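Local coordinates for protein glutathione S-transferase omega-like 2 (Saccharomyces cerevisiae, PDB 5LKB) that catalyses glutathione-dependent thiol transfer and reduces dehydroascorbate and dimethylarsinic acid, working as a homodimeric transferase that also reacts with glutathionyl-(hydro)quinones, at residues 209-214 and 250-255; 271-276 and 319-324; 276-279 and 285-288; 289-294 and 324-329. All blocks are in the same frame, centred on the assembly; numbering follows the deposited sequence.

Contact 1 of 4, residues 209-214 and 250-255; sequences DDFNSW and EKILSD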
# COMPACT_ATOMS: atom_id res chain seq x y z
N ASP A 209 -14.26 20.45 -20.47
CA ASP A 209 -13.05 20.16 -21.21
C ASP A 209 -11.79 20.57 -20.43
O ASP A 209 -10.77 19.88 -20.48
CB ASP A 209 -13.06 20.86 -22.57
CG ASP A 209 -13.95 20.17 -23.55
OD1 ASP A 209 -14.28 18.98 -23.40
OD2 ASP A 209 -14.40 20.86 -24.51
N ASP A 210 -11.84 21.73 -19.76
CA ASP A 210 -10.65 22.22 -19.05
C ASP A 210 -10.36 21.34 -17.85
O ASP A 210 -9.20 21.01 -17.60
CB ASP A 210 -10.87 23.66 -18.61
CG ASP A 210 -10.88 24.66 -19.77
OD1 ASP A 210 -10.48 24.28 -20.91
OD2 ASP A 210 -11.27 25.82 -19.50
N PHE A 211 -11.39 20.95 -17.08
CA PHE A 211 -11.20 20.02 -15.96
C PHE A 211 -10.66 18.69 -16.49
O PHE A 211 -9.66 18.15 -15.95
CB PHE A 211 -12.56 19.83 -15.28
CG PHE A 211 -12.53 19.02 -14.02
CD1 PHE A 211 -12.22 19.61 -12.82
CD2 PHE A 211 -12.98 17.70 -14.03
CE1 PHE A 211 -12.23 18.87 -11.63
CE2 PHE A 211 -13.01 16.93 -12.86
CZ PHE A 211 -12.65 17.51 -11.65
N ASN A 212 -11.31 18.12 -17.49
CA ASN A 212 -10.89 16.86 -18.10
C ASN A 212 -9.42 16.87 -18.49
O ASN A 212 -8.73 15.87 -18.36
CB ASN A 212 -11.69 16.54 -19.37
CG ASN A 212 -13.07 15.94 -19.13
OD1 ASN A 212 -13.52 15.69 -17.99
ND2 ASN A 212 -13.80 15.77 -20.25
N SER A 213 -8.93 18.00 -19.03
CA SER A 213 -7.57 18.05 -19.53
C SER A 213 -6.53 17.79 -18.43
O SER A 213 -5.61 16.99 -18.63
CB SER A 213 -7.29 19.40 -20.23
OG SER A 213 -6.00 19.36 -20.78
N TRP A 214 -6.63 18.52 -17.31
CA TRP A 214 -5.62 18.31 -16.25
C TRP A 214 -5.92 17.06 -15.45
O TRP A 214 -4.98 16.46 -14.91
CB TRP A 214 -5.45 19.54 -15.35
CG TRP A 214 -6.62 20.06 -14.61
CD1 TRP A 214 -7.48 21.06 -15.01
CD2 TRP A 214 -7.06 19.68 -13.30
NE1 TRP A 214 -8.41 21.30 -14.06
CE2 TRP A 214 -8.17 20.48 -12.98
CE3 TRP A 214 -6.60 18.75 -12.35
CZ2 TRP A 214 -8.87 20.35 -11.77
CZ3 TRP A 214 -7.29 18.63 -11.15
CH2 TRP A 214 -8.39 19.44 -10.84
N GLU A 250 -10.00 18.13 -4.55
CA GLU A 250 -10.54 18.23 -3.21
C GLU A 250 -10.97 19.66 -2.85
O GLU A 250 -12.01 19.84 -2.20
CB GLU A 250 -9.48 17.71 -2.21
CG GLU A 250 -9.88 17.74 -0.76
CD GLU A 250 -10.89 16.67 -0.35
OE1 GLU A 250 -11.23 15.76 -1.17
OE2 GLU A 250 -11.43 16.77 0.78
N LYS A 251 -10.15 20.66 -3.24
CA LYS A 251 -10.48 22.08 -3.04
C LYS A 251 -11.75 22.47 -3.79
O LYS A 251 -12.67 23.08 -3.21
CB LYS A 251 -9.28 22.94 -3.48
CG LYS A 251 -9.53 24.45 -3.45
CD LYS A 251 -9.87 24.96 -2.07
CE LYS A 251 -9.94 26.52 -2.06
NZ LYS A 251 -10.85 27.01 -0.95
N ILE A 252 -11.87 22.04 -5.03
CA ILE A 252 -13.06 22.33 -5.82
C ILE A 252 -14.29 21.79 -5.13
O ILE A 252 -15.31 22.47 -4.98
CB ILE A 252 -12.92 21.73 -7.23
CG1 ILE A 252 -11.97 22.57 -8.08
CG2 ILE A 252 -14.31 21.63 -7.95
CD1 ILE A 252 -11.60 21.91 -9.39
N LEU A 253 -14.22 20.51 -4.71
CA LEU A 253 -15.36 19.89 -4.06
C LEU A 253 -15.64 20.46 -2.67
O LEU A 253 -16.80 20.56 -2.28
CB LEU A 253 -15.15 18.37 -4.00
CG LEU A 253 -15.15 17.67 -5.32
CD1 LEU A 253 -14.86 16.21 -5.19
CD2 LEU A 253 -16.52 17.84 -6.03
N SER A 254 -14.60 20.82 -1.90
CA SER A 254 -14.80 21.45 -0.60
C SER A 254 -15.52 22.79 -0.75
O SER A 254 -16.48 23.08 -0.03
CB SER A 254 -13.45 21.62 0.09
OG SER A 254 -13.53 22.30 1.36
N ASP A 255 -15.06 23.61 -1.68
CA ASP A 255 -15.73 24.89 -1.94
C ASP A 255 -17.18 24.66 -2.35
O ASP A 255 -18.10 25.34 -1.86
CB ASP A 255 -14.96 25.66 -3.01
CG ASP A 255 -13.67 26.27 -2.49
OD1 ASP A 255 -13.49 26.31 -1.24
OD2 ASP A 255 -12.85 26.71 -3.34

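Contact 2 of 4, residues 271-276 and 319-324; sequences KILGEF and IHLWVR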
# COMPACT_ATOMS: atom_id res chain seq x y z
N LYS A 271 -30.47 16.93 -0.48
CA LYS A 271 -30.43 18.03 -1.43
C LYS A 271 -29.01 18.47 -1.74
O LYS A 271 -28.70 18.90 -2.85
CB LYS A 271 -31.23 19.24 -0.93
N ILE A 272 -28.12 18.40 -0.76
CA ILE A 272 -26.72 18.73 -1.03
C ILE A 272 -26.14 17.77 -2.06
O ILE A 272 -25.54 18.19 -3.05
CB ILE A 272 -25.92 18.72 0.28
CG1 ILE A 272 -26.33 19.94 1.11
CG2 ILE A 272 -24.42 18.60 0.00
CD1 ILE A 272 -25.80 19.91 2.51
N LEU A 273 -26.30 16.48 -1.81
CA LEU A 273 -25.68 15.49 -2.68
C LEU A 273 -26.26 15.53 -4.10
O LEU A 273 -25.55 15.24 -5.07
CB LEU A 273 -25.80 14.09 -2.06
CG LEU A 273 -24.99 13.76 -0.79
CD1 LEU A 273 -25.33 12.32 -0.30
CD2 LEU A 273 -23.56 13.94 -1.14
N GLY A 274 -27.54 15.92 -4.23
CA GLY A 274 -28.16 16.05 -5.54
C GLY A 274 -27.51 17.07 -6.44
O GLY A 274 -27.79 17.07 -7.65
N GLU A 275 -26.66 17.95 -5.89
CA GLU A 275 -25.94 18.93 -6.68
C GLU A 275 -24.43 18.85 -6.47
O GLU A 275 -23.71 19.75 -6.91
CB GLU A 275 -26.47 20.33 -6.35
CG GLU A 275 -27.89 20.54 -6.95
CD GLU A 275 -28.71 21.61 -6.21
OE1 GLU A 275 -29.94 21.40 -5.96
OE2 GLU A 275 -28.11 22.64 -5.87
N PHE A 276 -23.94 17.78 -5.84
CA PHE A 276 -22.52 17.73 -5.41
C PHE A 276 -21.68 17.04 -6.49
O PHE A 276 -21.49 15.83 -6.45
CB PHE A 276 -22.42 17.05 -4.06
CG PHE A 276 -21.04 17.05 -3.48
CD1 PHE A 276 -20.29 18.22 -3.37
CD2 PHE A 276 -20.51 15.87 -2.99
CE1 PHE A 276 -18.98 18.19 -2.83
CE2 PHE A 276 -19.24 15.85 -2.42
CZ PHE A 276 -18.47 17.00 -2.32
N ILE A 319 -13.56 14.35 -1.90
CA ILE A 319 -13.55 13.32 -2.94
C ILE A 319 -14.21 12.03 -2.43
O ILE A 319 -14.95 11.37 -3.17
CB ILE A 319 -12.13 13.06 -3.45
CG1 ILE A 319 -11.49 14.30 -4.10
CG2 ILE A 319 -12.12 11.89 -4.41
CD1 ILE A 319 -10.01 14.15 -4.47
N HIS A 320 -13.93 11.65 -1.18
CA HIS A 320 -14.49 10.42 -0.65
C HIS A 320 -16.03 10.48 -0.57
O HIS A 320 -16.72 9.49 -0.84
CB HIS A 320 -13.86 10.14 0.73
CG HIS A 320 -14.19 8.78 1.29
ND1 HIS A 320 -14.38 8.58 2.63
CD2 HIS A 320 -14.32 7.56 0.71
CE1 HIS A 320 -14.60 7.31 2.87
NE2 HIS A 320 -14.59 6.66 1.72
N LEU A 321 -16.59 11.63 -0.17
CA LEU A 321 -18.03 11.78 -0.15
C LEU A 321 -18.62 11.73 -1.56
O LEU A 321 -19.58 10.98 -1.82
CB LEU A 321 -18.35 13.09 0.53
CG LEU A 321 -19.83 13.45 0.56
CD1 LEU A 321 -20.60 12.51 1.37
CD2 LEU A 321 -19.94 14.89 1.11
N TRP A 322 -17.95 12.43 -2.50
CA TRP A 322 -18.40 12.47 -3.87
C TRP A 322 -18.39 11.08 -4.52
O TRP A 322 -19.33 10.71 -5.24
CB TRP A 322 -17.51 13.48 -4.60
CG TRP A 322 -17.56 13.44 -6.10
CD1 TRP A 322 -18.40 14.15 -6.93
CD2 TRP A 322 -16.73 12.67 -6.96
NE1 TRP A 322 -18.13 13.84 -8.21
CE2 TRP A 322 -17.11 12.94 -8.27
CE3 TRP A 322 -15.69 11.75 -6.73
CZ2 TRP A 322 -16.49 12.34 -9.37
CZ3 TRP A 322 -15.07 11.17 -7.78
CH2 TRP A 322 -15.47 11.44 -9.10
N VAL A 323 -17.34 10.27 -4.30
CA VAL A 323 -17.26 9.01 -5.01
C VAL A 323 -18.22 8.00 -4.40
O VAL A 323 -18.77 7.15 -5.11
CB VAL A 323 -15.79 8.50 -5.07
CG1 VAL A 323 -15.34 7.87 -3.73
CG2 VAL A 323 -15.63 7.44 -6.11
N ARG A 324 -18.41 8.06 -3.08
CA ARG A 324 -19.38 7.19 -2.43
C ARG A 324 -20.80 7.55 -2.86
O ARG A 324 -21.61 6.64 -3.07
CB ARG A 324 -19.27 7.27 -0.90
CG ARG A 324 -18.04 6.51 -0.43
CD ARG A 324 -17.94 6.60 1.08
NE ARG A 324 -17.73 7.96 1.55
CZ ARG A 324 -17.92 8.34 2.82
NH1 ARG A 324 -18.34 7.46 3.70
NH2 ARG A 324 -17.70 9.60 3.17
O HOH W 1 -21.40 13.11 -5.79

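Contact 3 of 4, residues 276-279 and 285-288; sequences FFTV and EADI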
# COMPACT_ATOMS: atom_id res chain seq x y z
N PHE A 276 -23.94 17.78 -5.84
CA PHE A 276 -22.52 17.73 -5.41
C PHE A 276 -21.68 17.04 -6.49
O PHE A 276 -21.49 15.83 -6.45
CB PHE A 276 -22.42 17.05 -4.06
CG PHE A 276 -21.04 17.05 -3.48
CD1 PHE A 276 -20.29 18.22 -3.37
CD2 PHE A 276 -20.51 15.87 -2.99
CE1 PHE A 276 -18.98 18.19 -2.83
CE2 PHE A 276 -19.24 15.85 -2.42
CZ PHE A 276 -18.47 17.00 -2.32
N PHE A 277 -21.21 17.81 -7.48
CA PHE A 277 -20.50 17.31 -8.66
C PHE A 277 -19.30 18.20 -8.98
O PHE A 277 -19.17 19.31 -8.47
CB PHE A 277 -21.43 17.22 -9.90
CG PHE A 277 -22.65 16.39 -9.66
CD1 PHE A 277 -22.57 15.01 -9.71
CD2 PHE A 277 -23.88 16.97 -9.35
CE1 PHE A 277 -23.66 14.23 -9.49
CE2 PHE A 277 -24.97 16.18 -9.13
CZ PHE A 277 -24.86 14.79 -9.19
N THR A 278 -18.39 17.66 -9.78
CA THR A 278 -17.13 18.35 -10.05
C THR A 278 -17.33 19.64 -10.85
O THR A 278 -16.66 20.64 -10.58
CB THR A 278 -16.11 17.46 -10.77
OG1 THR A 278 -16.69 16.85 -11.94
CG2 THR A 278 -15.57 16.36 -9.80
N VAL A 279 -18.22 19.61 -11.85
CA VAL A 279 -18.43 20.74 -12.75
C VAL A 279 -19.91 21.09 -12.71
O VAL A 279 -20.78 20.23 -12.95
CB VAL A 279 -17.96 20.42 -14.17
CG1 VAL A 279 -18.27 21.57 -15.13
CG2 VAL A 279 -16.52 20.17 -14.15
N GLU A 285 -19.98 14.29 -17.72
CA GLU A 285 -18.86 13.49 -18.16
C GLU A 285 -17.61 13.69 -17.29
O GLU A 285 -16.81 12.75 -17.14
CB GLU A 285 -18.50 13.92 -19.58
CG GLU A 285 -17.32 13.27 -20.14
CD GLU A 285 -16.99 13.82 -21.53
OE1 GLU A 285 -16.00 14.57 -21.67
OE2 GLU A 285 -17.72 13.47 -22.48
N ALA A 286 -17.42 14.90 -16.77
CA ALA A 286 -16.24 15.16 -15.93
C ALA A 286 -16.28 14.24 -14.72
O ALA A 286 -15.23 13.74 -14.28
CB ALA A 286 -16.22 16.61 -15.46
N ASP A 287 -17.48 14.05 -14.13
CA ASP A 287 -17.59 13.12 -12.99
C ASP A 287 -17.27 11.69 -13.41
O ASP A 287 -16.60 10.94 -12.66
CB ASP A 287 -18.98 13.16 -12.39
CG ASP A 287 -19.34 14.51 -11.89
OD1 ASP A 287 -18.72 15.02 -10.96
OD2 ASP A 287 -20.31 15.10 -12.44
N ILE A 288 -17.77 11.28 -14.55
CA ILE A 288 -17.56 9.93 -15.03
C ILE A 288 -16.09 9.64 -15.19
O ILE A 288 -15.57 8.62 -14.72
CB ILE A 288 -18.37 9.69 -16.32
CG1 ILE A 288 -19.87 9.78 -16.00
CG2 ILE A 288 -17.99 8.35 -16.97
CD1 ILE A 288 -20.78 9.76 -17.20
O HOH W 2 -19.88 17.67 -13.24

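Contact 4 of 4, residues 289-294 and 324-329; sequences RLYTTV and RNLYWN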
# COMPACT_ATOMS: atom_id res chain seq x y z
N ARG A 289 -15.37 10.54 -15.84
CA ARG A 289 -13.97 10.34 -16.13
C ARG A 289 -13.16 10.32 -14.85
O ARG A 289 -12.26 9.49 -14.72
CB ARG A 289 -13.46 11.40 -17.12
CG ARG A 289 -13.99 11.19 -18.58
CD ARG A 289 -13.70 12.50 -19.40
NE ARG A 289 -12.30 12.85 -19.33
CZ ARG A 289 -11.47 13.08 -20.31
NH1 ARG A 289 -11.88 13.03 -21.59
NH2 ARG A 289 -10.21 13.42 -20.03
N LEU A 290 -13.47 11.19 -13.90
CA LEU A 290 -12.72 11.18 -12.63
C LEU A 290 -13.05 9.91 -11.86
O LEU A 290 -12.15 9.32 -11.22
CB LEU A 290 -13.06 12.40 -11.78
CG LEU A 290 -12.37 12.50 -10.41
CD1 LEU A 290 -10.89 12.54 -10.60
CD2 LEU A 290 -12.84 13.70 -9.66
N TYR A 291 -14.31 9.51 -11.84
CA TYR A 291 -14.76 8.37 -11.03
C TYR A 291 -13.97 7.09 -11.34
O TYR A 291 -13.64 6.31 -10.42
CB TYR A 291 -16.24 8.08 -11.32
CG TYR A 291 -16.80 6.82 -10.65
CD1 TYR A 291 -16.74 5.64 -11.30
CD2 TYR A 291 -17.35 6.84 -9.39
CE1 TYR A 291 -17.22 4.48 -10.76
CE2 TYR A 291 -17.85 5.67 -8.81
CZ TYR A 291 -17.81 4.51 -9.50
OH TYR A 291 -18.29 3.33 -8.96
N THR A 292 -13.73 6.79 -12.60
CA THR A 292 -13.16 5.49 -12.92
C THR A 292 -11.76 5.36 -12.32
O THR A 292 -11.34 4.25 -11.98
CB THR A 292 -13.21 5.19 -14.40
OG1 THR A 292 -12.44 6.19 -15.07
CG2 THR A 292 -14.67 5.19 -14.95
N THR A 293 -11.05 6.47 -12.14
CA THR A 293 -9.78 6.45 -11.43
C THR A 293 -10.00 6.38 -9.93
O THR A 293 -9.34 5.61 -9.21
CB THR A 293 -8.92 7.65 -11.79
OG1 THR A 293 -8.65 7.62 -13.20
CG2 THR A 293 -7.60 7.64 -11.02
N VAL A 294 -10.81 7.30 -9.40
CA VAL A 294 -10.99 7.42 -7.95
C VAL A 294 -11.52 6.11 -7.35
O VAL A 294 -11.04 5.69 -6.30
CB VAL A 294 -11.87 8.62 -7.55
CG1 VAL A 294 -12.07 8.70 -6.01
CG2 VAL A 294 -11.22 9.94 -7.98
N ARG A 324 -18.41 8.06 -3.08
CA ARG A 324 -19.38 7.19 -2.43
C ARG A 324 -20.80 7.55 -2.86
O ARG A 324 -21.61 6.64 -3.07
CB ARG A 324 -19.27 7.27 -0.90
CG ARG A 324 -18.04 6.51 -0.43
CD ARG A 324 -17.94 6.60 1.08
NE ARG A 324 -17.73 7.96 1.55
CZ ARG A 324 -17.92 8.34 2.82
NH1 ARG A 324 -18.34 7.46 3.70
NH2 ARG A 324 -17.70 9.60 3.17
N ASN A 325 -21.09 8.84 -3.03
CA ASN A 325 -22.42 9.22 -3.52
C ASN A 325 -22.67 8.62 -4.90
O ASN A 325 -23.75 8.05 -5.17
CB ASN A 325 -22.58 10.75 -3.58
CG ASN A 325 -23.96 11.18 -4.09
OD1 ASN A 325 -24.97 10.69 -3.61
ND2 ASN A 325 -23.97 12.08 -5.03
N LEU A 326 -21.68 8.70 -5.80
CA LEU A 326 -21.84 8.13 -7.14
C LEU A 326 -21.99 6.62 -7.08
O LEU A 326 -22.89 6.04 -7.71
CB LEU A 326 -20.70 8.56 -8.06
CG LEU A 326 -20.59 10.04 -8.34
CD1 LEU A 326 -19.38 10.34 -9.14
CD2 LEU A 326 -21.84 10.57 -9.06
N TYR A 327 -21.11 5.96 -6.34
CA TYR A 327 -21.15 4.51 -6.32
C TYR A 327 -22.46 4.00 -5.74
O TYR A 327 -23.09 3.13 -6.32
CB TYR A 327 -19.97 3.99 -5.47
CG TYR A 327 -19.99 2.46 -5.33
CD1 TYR A 327 -19.36 1.66 -6.26
CD2 TYR A 327 -20.69 1.83 -4.29
CE1 TYR A 327 -19.41 0.31 -6.21
CE2 TYR A 327 -20.72 0.48 -4.22
CZ TYR A 327 -20.11 -0.28 -5.19
OH TYR A 327 -20.11 -1.63 -5.10
N TRP A 328 -22.86 4.49 -4.56
CA TRP A 328 -24.00 3.88 -3.87
C TRP A 328 -25.33 4.33 -4.42
O TRP A 328 -26.31 3.59 -4.31
CB TRP A 328 -23.95 4.13 -2.38
CG TRP A 328 -22.77 3.44 -1.70
CD1 TRP A 328 -21.63 4.03 -1.27
CD2 TRP A 328 -22.65 2.05 -1.38
NE1 TRP A 328 -20.77 3.09 -0.70
CE2 TRP A 328 -21.37 1.86 -0.76
CE3 TRP A 328 -23.48 0.92 -1.58
CZ2 TRP A 328 -20.95 0.61 -0.30
CZ3 TRP A 328 -23.05 -0.32 -1.14
CH2 TRP A 328 -21.80 -0.46 -0.50
N ASN A 329 -25.38 5.54 -4.95
CA ASN A 329 -26.66 6.16 -5.24
C ASN A 329 -26.99 6.19 -6.72
O ASN A 329 -28.13 6.55 -7.08
CB ASN A 329 -26.79 7.57 -4.63
CG ASN A 329 -26.87 7.51 -3.13
OD1 ASN A 329 -27.54 6.60 -2.60
ND2 ASN A 329 -26.20 8.42 -2.44

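Contact 1 of 4, residues 209-214 and 250-255
I252 meets F211 and W214 through a single methyl group. From CB outward, the side chain first leaves its helix toward the facing segment. CG1 stands anti to the carbonyl carbon (chi1 -75°) and CD1 extends the chain further (chi2 170°), which carries this branch across the gap while CG2 makes no comparable approach. CD1 ends near two aromatic rims: it lies 3.8 Å from CE1 of F211 and 3.9 Å from CZ2 of W214, in both cases at the ring edge and near the ring plane. CD1 of F211 is a little farther from the same methyl carbon, I252 CD1, at 4.2 Å. The contact is thin: the nearest CA atoms, those of F211 and I252, are 10.6 Å apart, and only 84 Å² is buried in total. It joins helix 205-220 to helix 232-264 within the all-helical C-terminal domain of the glutathione transferase fold, with W214 also resting on K248 and V249. Both aromatic residues project from one side of their helix, and the carbonyl O of F211 sits 3.7 Å above one face of the W214 indole, offset toward its rim. Another part of the F211 side chain packs on T278, V279 and A286; F211 is buried, whereas I252 is partly exposed.

Contact 2 of 4, residues 271-276 and 319-324
The indole of W322 receives F276 at its edge: the carbonyl O of F276 lies near the ring plane, 3.5 Å from CD1, while the O of I319 occupies another part of the rim. The phenyl ring of F276 takes its neighbours obliquely, with L321 CD2 and W322 CB each at 3.7 Å from its CE2 atom. That reach follows from CG standing anti to the backbone N (chi1 -175°), which sends the ring toward the helix, where it crosses the W322 side chain at about a right angle. L273 adds a looser apolar touch, its CD2 4.1 Å from CG of L321. With an alanine in place of F276, the gap opened beside L321 and the W322 CB would probably leave both side chains less firmly packed. The backbone of F276 is also tied by water: one molecule donates to F276 O at 2.8 Å and to W322 O at 3.2 Å, and so bridges two acceptors that cannot bond each other. A type I beta turn from L273 to F276 brings the chain off helix 269-273 into this position. The indole N-H goes to D287. Helix 317-329 is thus packed on several sides, with W322 and V323 against helix 285-304 through L290, Y291 and V294, I319 against V249 of helix 232-264, and F276 filling the flank beside L321.

Contact 3 of 4, residues 276-279 and 285-288
D287 grips T278 twice through one carboxylate oxygen. T278 N donates over 2.9 Å to the syn lone pair of D287 OD1, with a nearly straight N-H...O angle of 173°, and the T278 hydroxyl OG1 donates to the same oxygen at 2.9 Å, but from 68° out of the carboxylate plane. The second bond depends on chi1 of T278 (51°), which sets OG1 between the backbone N and the carbonyl carbon and so turns it to the side of its own amide. The other oxygen, OD2, lies 3.5 Å from CB of F277, whose ring is steeply inclined to the carboxylate. A water molecule accepts from V279 N at 2.9 Å and lies 2.7 Å from D287 OD2, to which it can donate, extending the link to the next residue of the loop. A286 supplies the apolar part: its CB is 3.8 Å from V279 CG2 and also faces T278 OG1.

Further out, W322 NE1 adds a third donor to OD1, and T284 N donates to OD2. T284 OG1 in turn accepts from A286 N, so T284 and D287 form the capping box that opens helix 285-304, the Thr-x-x-Asp element familiar from the glutathione transferase superfamily. F211 and W322 flank T278, while the carboxylate of E285 is bound by N212 and forms a salt bridge with R179. With several uncharged N-H and O-H groups converging on a buried carboxylate, the negative charge of D287 is probably stabilised by these dipoles and by the N-terminal end of the helix, tying the loop 276-279 firmly to it.

Contact 4 of 4, residues 289-294 and 324-329
Y291 places CG anti to the backbone N (chi1 174°), and this swings the ring from helix 285-304 toward L326 and Y327 in the last turns of helix 317-329. There its CD2 atom lies 4.0 Å from CB of L326, with the two side chains sliding past each other in opposite directions. L326 CB and the backbone N of Y327 both approach the Y291 ring obliquely, the latter 4.1 Å from CE2 of Y291. The phenol oxygen goes further: Y291 OH reaches the rim of the Y327 ring, 3.4 Å from CD1 and near the ring plane. The CA atoms of Y291 and L326 are 8.1 Å apart, the nearest backbone approach of the two segments. That hydroxyl is not left to apolar surroundings, since it is hydrogen-bonded to the T337 hydroxyl, and F333 meets the same aromatic ring edge-to-face. A leucine in place of Y291 would probably leave T337 without this partner and open a gap beside Y327. Helix 285-304, inside the helical C-terminal domain, packs on helix 317-329 and also, through Y291 and T292 on I54, on helix 47-58 of the thioredoxin-like N-terminal domain, the two-domain arrangement of glutathione transferases.

Overall arrangement
Contacts 2, 3 and 4 are buried, whereas contact 1 is thinner and only partly buried. Helix 285-304 serves contacts 3 and 4, helix 317-329 serves contacts 2 and 4, and F276 is shared by contacts 2 and 3. Chemistry changes with place: contacts 1 and 4 join helices by apolar and aromatic packing, contact 2 combines packing with a water bridge, and contact 3 binds a loop to a helix start through polar bonds. W322 ties contact 2 to contact 3, and its CH2 also packs on L290 of contact 4, 3.5 Å from CD2. N212 joins contact 1 to contact 3 through E285.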